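Local coordinates for protein cystathionine gamma-synthase (Xanthomonas oryzae pv. oryzae KACC 10331, PDB 6LD7) that probably makes cystathionine for methionine biosynthesis, as a pyridoxal 5'-phosphate enzyme of the trans-sulfuration family, at residues P36-F44 with D56-L67; V98-P108 with A144-E155. The protein carries 1 engineered substitution. All blocks are in the same frame, centred on the assembly; numbering follows the deposited sequence.

How the interactions relate
Following the chain from the N terminus, 36-44 comes first, in the loop after helix 16-21. Interaction 1 folds it onto 56-67, closing an irregular loop of eleven residues at the start of helix 63-76. That helix is followed by strand 80-84 and helix 87-98, whose end opens interaction 2. A longer excursion, with helices 113-124 and 138-145 and strand 129-133, is closed by pairing 104-108 with 151-155 in the seven-stranded sheet. The contacts follow in series, neither enclosing the other, with centres 34 Å and nearest atoms about 17 Å apart. Interaction 1 ties a loop to a helix start and the loop leading into it, interaction 2 joins adjacent strands, and both touch the second subunit.

Interaction 1: P36-F44 with D56-L67; sequences PPIVLSSNF and DYTRSGNPTRDL
V39 and T64 meet at the start of helix 63-76, in the tightly packed part of the contact. With chi1 at -61°, T64 OG1 stands beside its backbone N and accepts the N-H of V39 N over 3.0 Å, almost straight at 171°. At the other end of the same residue, N62 ND2 donates to V39 O at 2.8 Å, that oxygen lying in the N62 amide plane. Asparagine suits this N-cap position because one flat amide works at both ends: OD1 accepts from R65 N at 3.1 Å, and weakly from T64 N, while ND2 remains for the loop. P63, which needs no N-H in the first helical turn, offers CG to V39 CG2 at 3.8 Å, the side chains crossing at about a right angle. F44 comes to P63 from the opposite direction, CZ to CD at 4.0 Å, and has D56 O at its ring edge.

Around the single bridge of N43 with Y57 the backbones pair directly. T58 N donates to S42 O at 2.8 Å, whereas F44 N meets D56 O less straight, from above the carbonyl plane.

The looser margin lies at partly exposed P36, L67 and D56. L67 CD1 touches P36 CB at 3.7 Å, and waters join P37 O to T64 OG1 and F44 O to D56 O.

Y57 OH and R59 NE hydrogen-bond to the pyridoxal-lysine side chain of the second subunit. Side chains thus satisfy both polar backbone atoms of V39, holding 36-44 against the segment that supplies Y57 and R59, which probably helps position them.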
loop_
_atom_site.group_PDB
_atom_site.type_symbol
_atom_site.label_atom_id
_atom_site.label_comp_id
_atom_site.label_asym_id
_atom_site.label_seq_id
_atom_site.Cartn_x
_atom_site.Cartn_y
_atom_site.Cartn_z
ATOM N N PRO C 36 6.270 -2.287 -12.643
ATOM C CA PRO C 36 5.827 -0.939 -13.020
ATOM C C PRO C 36 5.491 -0.123 -11.762
ATOM O O PRO C 36 4.965 -0.655 -10.802
ATOM C CB PRO C 36 4.576 -1.251 -13.887
ATOM C CG PRO C 36 4.077 -2.545 -13.340
ATOM C CD PRO C 36 5.315 -3.352 -13.006
ATOM N N PRO C 37 5.878 1.140 -11.669
ATOM C CA PRO C 37 5.484 1.988 -10.532
ATOM C C PRO C 37 3.973 2.147 -10.343
ATOM O O PRO C 37 3.307 2.203 -11.342
ATOM C CB PRO C 37 6.084 3.349 -10.923
ATOM C CG PRO C 37 7.345 2.946 -11.729
ATOM C CD PRO C 37 6.807 1.818 -12.590
ATOM N N ILE C 38 3.506 2.224 -9.087
ATOM C CA ILE C 38 2.081 2.418 -8.730
ATOM C C ILE C 38 1.754 3.910 -8.874
ATOM O O ILE C 38 2.333 4.752 -8.130
ATOM C CB ILE C 38 1.759 1.907 -7.333
ATOM C CG1 ILE C 38 2.324 0.508 -7.080
ATOM C CG2 ILE C 38 0.260 2.024 -7.072
ATOM C CD1 ILE C 38 2.175 0.078 -5.587
ATOM N N VAL C 39 0.940 4.251 -9.863
ATOM C CA VAL C 39 0.516 5.655 -10.084
ATOM C C VAL C 39 -0.802 5.877 -9.335
ATOM O O VAL C 39 -1.919 5.666 -9.905
ATOM C CB VAL C 39 0.415 5.939 -11.589
ATOM C CG1 VAL C 39 0.080 7.368 -11.817
ATOM C CG2 VAL C 39 1.661 5.544 -12.362
ATOM N N LEU C 40 -0.685 6.241 -8.066
ATOM C CA LEU C 40 -1.856 6.617 -7.239
ATOM C C LEU C 40 -2.500 7.961 -7.651
ATOM O O LEU C 40 -3.662 8.150 -7.321
ATOM C CB LEU C 40 -1.374 6.635 -5.806
ATOM C CG LEU C 40 -1.006 5.275 -5.218
ATOM C CD1 LEU C 40 -0.800 5.408 -3.728
ATOM C CD2 LEU C 40 -2.065 4.197 -5.461
ATOM N N SER C 41 -1.753 8.866 -8.297
ATOM C CA SER C 41 -2.092 10.284 -8.527
ATOM C C SER C 41 -3.498 10.390 -9.078
ATOM O O SER C 41 -3.748 9.747 -10.077
ATOM C CB SER C 41 -1.093 10.971 -9.467
ATOM O OG SER C 41 -1.202 12.370 -9.314
ATOM N N SER C 42 -4.307 11.279 -8.504
ATOM C CA SER C 42 -5.663 11.555 -8.985
ATOM C C SER C 42 -5.542 12.354 -10.277
ATOM O O SER C 42 -6.407 12.215 -11.124
ATOM C CB SER C 42 -6.498 12.262 -7.909
ATOM O OG SER C 42 -5.831 13.447 -7.513
ATOM N N ASN C 43 -4.575 13.281 -10.345
ATOM C CA ASN C 43 -4.444 14.203 -11.488
ATOM C C ASN C 43 -3.015 14.174 -12.059
ATOM O O ASN C 43 -2.040 13.608 -11.441
ATOM C CB ASN C 43 -5.014 15.563 -11.067
ATOM C CG ASN C 43 -4.281 16.208 -9.909
ATOM O OD1 ASN C 43 -3.545 15.512 -9.173
ATOM N ND2 ASN C 43 -4.532 17.522 -9.721
ATOM N N PHE C 44 -2.949 14.728 -13.251
ATOM C CA PHE C 44 -1.802 14.816 -14.189
ATOM C C PHE C 44 -1.748 16.248 -14.764
ATOM O O PHE C 44 -2.783 16.802 -15.119
ATOM C CB PHE C 44 -1.932 13.741 -15.295
ATOM C CG PHE C 44 -2.108 12.348 -14.802
ATOM C CD1 PHE C 44 -3.368 11.892 -14.398
ATOM C CD2 PHE C 44 -1.034 11.506 -14.654
ATOM C CE1 PHE C 44 -3.530 10.632 -13.834
ATOM C CE2 PHE C 44 -1.200 10.238 -14.108
ATOM C CZ PHE C 44 -2.435 9.783 -13.723
ATOM N N ASP C 56 -5.115 12.703 -17.759
ATOM C CA ASP C 56 -5.442 13.994 -17.076
ATOM C C ASP C 56 -6.055 13.708 -15.673
ATOM O O ASP C 56 -5.813 14.485 -14.742
ATOM C CB ASP C 56 -6.299 14.907 -17.975
ATOM C CG ASP C 56 -7.692 14.333 -18.183
ATOM O OD1 ASP C 56 -7.806 13.144 -18.493
ATOM O OD2 ASP C 56 -8.652 15.040 -17.882
ATOM N N TYR C 57 -6.854 12.657 -15.511
ATOM C CA TYR C 57 -7.623 12.463 -14.241
ATOM C C TYR C 57 -7.912 10.974 -14.011
ATOM O O TYR C 57 -8.566 10.411 -14.994
ATOM C CB TYR C 57 -8.951 13.262 -14.325
ATOM C CG TYR C 57 -9.638 13.425 -13.002
ATOM C CD1 TYR C 57 -9.037 14.125 -11.945
ATOM C CD2 TYR C 57 -10.866 12.811 -12.789
ATOM C CE1 TYR C 57 -9.676 14.264 -10.707
ATOM C CE2 TYR C 57 -11.486 12.887 -11.546
ATOM C CZ TYR C 57 -10.912 13.639 -10.513
ATOM O OH TYR C 57 -11.622 13.759 -9.353
ATOM N N THR C 58 -7.585 10.400 -12.826
ATOM C CA THR C 58 -7.655 8.939 -12.640
ATOM C C THR C 58 -9.076 8.361 -12.786
ATOM O O THR C 58 -9.089 7.256 -13.319
ATOM C CB THR C 58 -6.832 8.194 -11.567
ATOM O OG1 THR C 58 -7.348 7.443 -10.423
ATOM C CG2 THR C 58 -5.491 8.788 -11.503
ATOM N N ARG C 59 -10.174 9.092 -12.556
ATOM C CA ARG C 59 -11.529 8.493 -12.639
ATOM C C ARG C 59 -11.672 8.034 -14.105
ATOM O O ARG C 59 -12.278 6.996 -14.375
ATOM C CB ARG C 59 -12.684 9.428 -12.262
ATOM C CG ARG C 59 -14.016 8.917 -12.833
ATOM C CD ARG C 59 -15.245 9.517 -12.268
ATOM N NE ARG C 59 -15.098 10.915 -11.867
ATOM C CZ ARG C 59 -15.111 11.958 -12.715
ATOM N NH1 ARG C 59 -15.206 11.712 -14.008
ATOM N NH2 ARG C 59 -15.035 13.230 -12.284
ATOM N N SER C 60 -11.057 8.770 -15.025
ATOM C CA SER C 60 -11.306 8.632 -16.480
ATOM C C SER C 60 -10.260 7.662 -17.151
ATOM O O SER C 60 -10.683 6.776 -17.935
ATOM C CB SER C 60 -11.381 10.060 -16.976
ATOM O OG SER C 60 -10.537 10.205 -18.044
ATOM N N GLY C 61 -8.981 7.701 -16.739
ATOM C CA GLY C 61 -7.819 6.967 -17.283
ATOM C C GLY C 61 -6.656 7.035 -16.262
ATOM O O GLY C 61 -6.399 8.118 -15.655
ATOM N N ASN C 62 -5.999 5.914 -15.978
ATOM C CA ASN C 62 -4.836 5.837 -15.042
ATOM C C ASN C 62 -3.940 4.735 -15.561
ATOM O O ASN C 62 -4.463 3.706 -15.994
ATOM C CB ASN C 62 -5.298 5.519 -13.641
ATOM C CG ASN C 62 -4.165 5.221 -12.717
ATOM O OD1 ASN C 62 -3.663 4.095 -12.787
ATOM N ND2 ASN C 62 -3.807 6.207 -11.873
ATOM N N PRO C 63 -2.611 4.966 -15.669
ATOM C CA PRO C 63 -1.733 3.981 -16.305
ATOM C C PRO C 63 -1.622 2.652 -15.563
ATOM O O PRO C 63 -1.465 1.629 -16.231
ATOM C CB PRO C 63 -0.350 4.643 -16.385
ATOM C CG PRO C 63 -0.442 5.799 -15.472
ATOM C CD PRO C 63 -1.899 6.199 -15.308
ATOM N N THR C 64 -1.660 2.644 -14.245
ATOM C CA THR C 64 -1.581 1.361 -13.478
ATOM C C THR C 64 -2.841 0.519 -13.773
ATOM O O THR C 64 -2.741 -0.710 -14.020
ATOM C CB THR C 64 -1.416 1.644 -11.989
ATOM O OG1 THR C 64 -0.172 2.363 -11.877
ATOM C CG2 THR C 64 -1.474 0.343 -11.213
ATOM N N ARG C 65 -4.004 1.170 -13.762
ATOM C CA ARG C 65 -5.287 0.495 -14.061
ATOM C C ARG C 65 -5.287 -0.043 -15.528
ATOM O O ARG C 65 -5.706 -1.149 -15.751
ATOM C CB ARG C 65 -6.455 1.429 -13.749
ATOM C CG ARG C 65 -7.786 0.698 -13.821
ATOM C CD ARG C 65 -8.935 1.426 -13.143
ATOM N NE ARG C 65 -9.144 2.570 -13.879
ATOM C CZ ARG C 65 -9.131 3.836 -13.417
ATOM N NH1 ARG C 65 -9.148 4.203 -12.144
ATOM N NH2 ARG C 65 -9.237 4.753 -14.338
ATOM N N ASP C 66 -4.815 0.764 -16.484
ATOM C CA ASP C 66 -4.776 0.448 -17.908
ATOM C C ASP C 66 -3.818 -0.722 -18.166
ATOM O O ASP C 66 -4.086 -1.469 -19.047
ATOM C CB ASP C 66 -4.348 1.642 -18.743
ATOM C CG ASP C 66 -5.500 2.610 -18.939
ATOM O OD1 ASP C 66 -6.629 2.266 -18.562
ATOM O OD2 ASP C 66 -5.229 3.727 -19.318
ATOM N N LEU C 67 -2.746 -0.883 -17.431
ATOM C CA LEU C 67 -1.904 -2.080 -17.634
ATOM C C LEU C 67 -2.733 -3.312 -17.358
ATOM O O LEU C 67 -2.488 -4.248 -17.971
ATOM C CB LEU C 67 -0.790 -2.090 -16.621
ATOM C CG LEU C 67 0.574 -1.710 -17.108
ATOM C CD1 LEU C 67 1.488 -1.713 -15.878
ATOM C CD2 LEU C 67 1.029 -2.693 -18.167
HETATM O O HOH W 1 1.650 0.843 -12.873
HETATM O O HOH W 2 -5.221 17.494 -14.918
#

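Interaction 2: V98-P108 with A144-E155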
loop_
_atom_site.group_PDB
_atom_site.type_symbol
_atom_site.label_atom_id
_atom_site.label_comp_id
_atom_site.label_asym_id
_atom_site.label_seq_id
_atom_site.Cartn_x
_atom_site.Cartn_y
_atom_site.Cartn_z
ATOM N N VAL C 98 -25.110 -0.933 -22.727
ATOM C CA VAL C 98 -25.771 -1.691 -23.798
ATOM C C VAL C 98 -27.272 -1.480 -23.822
ATOM O O VAL C 98 -27.787 -1.644 -24.887
ATOM C CB VAL C 98 -25.431 -3.178 -23.692
ATOM C CG1 VAL C 98 -26.149 -3.970 -24.714
ATOM C CG2 VAL C 98 -23.973 -3.376 -23.923
ATOM N N LEU C 99 -27.967 -1.435 -22.718
ATOM C CA LEU C 99 -29.453 -1.507 -22.698
ATOM C C LEU C 99 -30.065 -0.118 -22.499
ATOM O O LEU C 99 -29.397 0.792 -21.973
ATOM C CB LEU C 99 -29.882 -2.365 -21.511
ATOM C CG LEU C 99 -29.405 -3.800 -21.508
ATOM C CD1 LEU C 99 -29.818 -4.552 -20.262
ATOM C CD2 LEU C 99 -30.006 -4.498 -22.691
ATOM N N GLN C 100 -31.327 0.019 -22.846
ATOM C CA GLN C 100 -32.205 1.186 -22.571
ATOM C C GLN C 100 -33.657 0.710 -22.484
ATOM O O GLN C 100 -33.955 -0.415 -22.965
ATOM C CB GLN C 100 -32.029 2.188 -23.702
ATOM C CG GLN C 100 -32.517 1.688 -25.044
ATOM C CD GLN C 100 -32.240 2.763 -26.062
ATOM O OE1 GLN C 100 -31.446 3.647 -25.832
ATOM N NE2 GLN C 100 -32.942 2.753 -27.169
ATOM N N PRO C 101 -34.606 1.505 -21.922
ATOM C CA PRO C 101 -36.002 1.057 -21.790
ATOM C C PRO C 101 -36.518 0.591 -23.143
ATOM O O PRO C 101 -36.142 1.141 -24.165
ATOM C CB PRO C 101 -36.740 2.303 -21.215
ATOM C CG PRO C 101 -35.610 2.893 -20.371
ATOM C CD PRO C 101 -34.424 2.836 -21.322
ATOM N N GLY C 102 -37.335 -0.432 -23.114
ATOM C CA GLY C 102 -37.833 -1.147 -24.300
ATOM C C GLY C 102 -36.926 -2.299 -24.732
ATOM O O GLY C 102 -37.379 -3.107 -25.526
ATOM N N ASP C 103 -35.670 -2.368 -24.288
ATOM C CA ASP C 103 -34.770 -3.490 -24.634
ATOM C C ASP C 103 -35.053 -4.602 -23.630
ATOM O O ASP C 103 -35.390 -4.348 -22.484
ATOM C CB ASP C 103 -33.282 -3.195 -24.524
ATOM C CG ASP C 103 -32.770 -2.237 -25.549
ATOM O OD1 ASP C 103 -33.487 -2.047 -26.491
ATOM O OD2 ASP C 103 -31.653 -1.665 -25.372
ATOM N N THR C 104 -34.732 -5.818 -24.044
ATOM C CA THR C 104 -34.878 -7.017 -23.221
ATOM C C THR C 104 -33.503 -7.642 -23.056
ATOM O O THR C 104 -32.731 -7.735 -24.025
ATOM C CB THR C 104 -35.905 -7.963 -23.895
ATOM O OG1 THR C 104 -37.222 -7.412 -23.767
ATOM C CG2 THR C 104 -35.965 -9.261 -23.156
ATOM N N LEU C 105 -33.290 -8.163 -21.879
ATOM C CA LEU C 105 -32.080 -8.890 -21.495
ATOM C C LEU C 105 -32.498 -10.330 -21.171
ATOM O O LEU C 105 -33.432 -10.544 -20.361
ATOM C CB LEU C 105 -31.483 -8.239 -20.243
ATOM C CG LEU C 105 -30.425 -9.073 -19.523
ATOM C CD1 LEU C 105 -29.159 -9.082 -20.373
ATOM C CD2 LEU C 105 -30.113 -8.492 -18.125
ATOM N N VAL C 106 -31.752 -11.268 -21.713
ATOM C CA VAL C 106 -31.942 -12.684 -21.364
ATOM C C VAL C 106 -30.901 -13.077 -20.326
ATOM O O VAL C 106 -29.763 -12.846 -20.545
ATOM C CB VAL C 106 -31.819 -13.564 -22.614
ATOM C CG1 VAL C 106 -32.080 -14.996 -22.239
ATOM C CG2 VAL C 106 -32.762 -13.088 -23.686
ATOM N N VAL C 107 -31.346 -13.701 -19.250
ATOM C CA VAL C 107 -30.541 -14.096 -18.068
ATOM C C VAL C 107 -30.709 -15.583 -17.852
ATOM O O VAL C 107 -31.830 -16.066 -17.864
ATOM C CB VAL C 107 -31.102 -13.331 -16.864
ATOM C CG1 VAL C 107 -30.433 -13.749 -15.619
ATOM C CG2 VAL C 107 -30.874 -11.872 -17.127
ATOM N N PRO C 108 -29.634 -16.320 -17.532
ATOM C CA PRO C 108 -29.754 -17.715 -17.153
ATOM C C PRO C 108 -30.577 -17.842 -15.874
ATOM O O PRO C 108 -30.362 -17.054 -15.005
ATOM C CB PRO C 108 -28.324 -18.179 -16.861
ATOM C CG PRO C 108 -27.487 -17.167 -17.604
ATOM C CD PRO C 108 -28.250 -15.845 -17.525
ATOM N N ALA C 144 -36.754 -17.434 -25.880
ATOM C CA ALA C 144 -36.176 -16.135 -25.469
ATOM C C ALA C 144 -35.790 -15.386 -26.707
ATOM O O ALA C 144 -36.193 -14.245 -26.838
ATOM C CB ALA C 144 -34.988 -16.393 -24.595
ATOM N N LEU C 145 -35.070 -16.022 -27.620
ATOM C CA LEU C 145 -34.541 -15.277 -28.793
ATOM C C LEU C 145 -35.649 -14.864 -29.767
ATOM O O LEU C 145 -35.369 -14.000 -30.572
ATOM C CB LEU C 145 -33.485 -16.091 -29.538
ATOM C CG LEU C 145 -32.230 -16.455 -28.740
ATOM C CD1 LEU C 145 -31.256 -17.193 -29.634
ATOM C CD2 LEU C 145 -31.538 -15.230 -28.153
ATOM N N ALA C 146 -36.807 -15.532 -29.784
ATOM C CA ALA C 146 -37.940 -15.187 -30.688
ATOM C C ALA C 146 -38.537 -13.825 -30.254
ATOM O O ALA C 146 -39.242 -13.257 -31.040
ATOM C CB ALA C 146 -39.031 -16.233 -30.702
ATOM N N GLN C 147 -38.232 -13.339 -29.057
ATOM C CA GLN C 147 -38.623 -12.016 -28.537
ATOM C C GLN C 147 -37.603 -10.942 -28.983
ATOM O O GLN C 147 -37.814 -9.825 -28.664
ATOM C CB GLN C 147 -38.862 -12.165 -27.021
ATOM C CG GLN C 147 -40.054 -13.085 -26.727
ATOM C CD GLN C 147 -40.202 -13.467 -25.262
ATOM O OE1 GLN C 147 -39.936 -14.608 -24.845
ATOM N NE2 GLN C 147 -40.634 -12.538 -24.424
ATOM N N SER C 148 -36.598 -11.224 -29.806
ATOM C CA SER C 148 -35.611 -10.230 -30.292
ATOM C C SER C 148 -34.928 -9.524 -29.129
ATOM O O SER C 148 -34.988 -8.337 -29.029
ATOM C CB SER C 148 -36.257 -9.217 -31.167
ATOM O OG SER C 148 -36.618 -9.833 -32.369
ATOM N N PRO C 149 -34.217 -10.182 -28.211
ATOM C CA PRO C 149 -33.622 -9.485 -27.075
ATOM C C PRO C 149 -32.430 -8.649 -27.529
ATOM O O PRO C 149 -31.841 -8.908 -28.574
ATOM C CB PRO C 149 -33.213 -10.633 -26.132
ATOM C CG PRO C 149 -33.017 -11.820 -27.049
ATOM C CD PRO C 149 -33.958 -11.613 -28.224
ATOM N N LYS C 150 -32.032 -7.656 -26.733
ATOM C CA LYS C 150 -30.843 -6.861 -27.099
ATOM C C LYS C 150 -29.586 -7.608 -26.666
ATOM O O LYS C 150 -28.507 -7.459 -27.289
ATOM C CB LYS C 150 -30.924 -5.519 -26.382
ATOM C CG LYS C 150 -29.775 -4.588 -26.690
ATOM C CD LYS C 150 -29.919 -4.031 -28.065
ATOM C CE LYS C 150 -28.582 -3.540 -28.519
ATOM N NZ LYS C 150 -28.502 -2.154 -28.105
ATOM N N LEU C 151 -29.643 -8.264 -25.520
ATOM C CA LEU C 151 -28.410 -8.769 -24.882
ATOM C C LEU C 151 -28.775 -10.083 -24.258
ATOM O O LEU C 151 -29.844 -10.123 -23.623
ATOM C CB LEU C 151 -27.965 -7.762 -23.779
ATOM C CG LEU C 151 -26.711 -8.116 -22.986
ATOM C CD1 LEU C 151 -25.550 -8.232 -23.939
ATOM C CD2 LEU C 151 -26.423 -7.004 -21.953
ATOM N N VAL C 152 -27.848 -11.025 -24.315
ATOM C CA VAL C 152 -27.953 -12.343 -23.646
ATOM C C VAL C 152 -26.744 -12.518 -22.773
ATOM O O VAL C 152 -25.644 -12.369 -23.270
ATOM C CB VAL C 152 -27.993 -13.477 -24.686
ATOM C CG1 VAL C 152 -28.011 -14.813 -23.992
ATOM C CG2 VAL C 152 -29.136 -13.297 -25.622
ATOM N N LEU C 153 -26.986 -12.848 -21.535
ATOM C CA LEU C 153 -25.934 -13.121 -20.544
ATOM C C LEU C 153 -25.762 -14.651 -20.479
ATOM O O LEU C 153 -26.780 -15.386 -20.249
ATOM C CB LEU C 153 -26.287 -12.532 -19.169
ATOM C CG LEU C 153 -25.466 -13.060 -17.983
ATOM C CD1 LEU C 153 -24.063 -12.545 -18.059
ATOM C CD2 LEU C 153 -26.069 -12.638 -16.641
ATOM N N ILE C 154 -24.504 -15.087 -20.536
ATOM C CA ILE C 154 -24.131 -16.484 -20.282
ATOM C C ILE C 154 -23.219 -16.555 -19.082
ATOM O O ILE C 154 -22.236 -15.814 -19.045
ATOM C CB ILE C 154 -23.440 -17.051 -21.498
ATOM C CG1 ILE C 154 -24.276 -16.890 -22.742
ATOM C CG2 ILE C 154 -23.015 -18.468 -21.254
ATOM C CD1 ILE C 154 -23.514 -17.202 -23.951
ATOM N N GLU C 155 -23.467 -17.482 -18.182
ATOM C CA GLU C 155 -22.544 -17.701 -17.043
ATOM C C GLU C 155 -22.219 -19.188 -17.020
ATOM O O GLU C 155 -23.093 -20.085 -16.655
ATOM C CB GLU C 155 -23.159 -17.216 -15.741
ATOM C CG GLU C 155 -22.241 -17.339 -14.530
ATOM C CD GLU C 155 -22.934 -16.965 -13.232
ATOM O OE1 GLU C 155 -22.569 -17.659 -12.191
ATOM O OE2 GLU C 155 -23.853 -15.986 -13.280
HETATM O O HOH W 3 -34.817 -6.075 -26.936
#
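Strands 104-108 and 151-155 run parallel, their axes 4.7 Å apart and 14° from alignment. Around V106 the pairing is regular: V106 N donates to L151 O at 2.9 Å, and L153 N to V106 O at 2.9 Å. At the strand start T104 O takes K150 N at 2.8 Å, with L151 N only weakly bonded.

V106 and V152 share one face of the sheet. Beta-branched valine suits an extended strand, and V106 puts both methyls to use: CG2 presses on P149 CB at 3.5 Å, tighter than usual van der Waals contact, while CG1 reaches A144 CB at 4.0 Å. A small alanine lets the end of helix 138-145 come that close. On the other face L105 and L151 lie side by side, pointing the same way, with L105 CD1 against L151 CG at 3.7 Å. The L99 side chain crosses that of L151 at about a right angle, CD2 over CB, and V98 CG1 adjoins L151 CD2. Farther along, the P108 ring crosses the L153 side chain.

K150 leads to the partly exposed end of the contact. Bends at chi2 (74°) and chi4 (-90°) bring NZ to V98 O, a weak bond of 3.3 Å. Its aliphatic carbons run beside D103, whose OD2 is near NZ but beyond a salt bridge. D103 OD2 instead accepts from Q100 N across the type II turn, where G102 readily takes the positive phi.

Strand 104-108 bonds to strand 129-133 along its other edge, so it sits between two parallel neighbours in the large-domain sheet of this fold-type I enzyme family. F119 of helix 113-124 packs on L105 and L153, whereas helix 167-176 packs against I154, and E155 OE2 accepts from Y112 N.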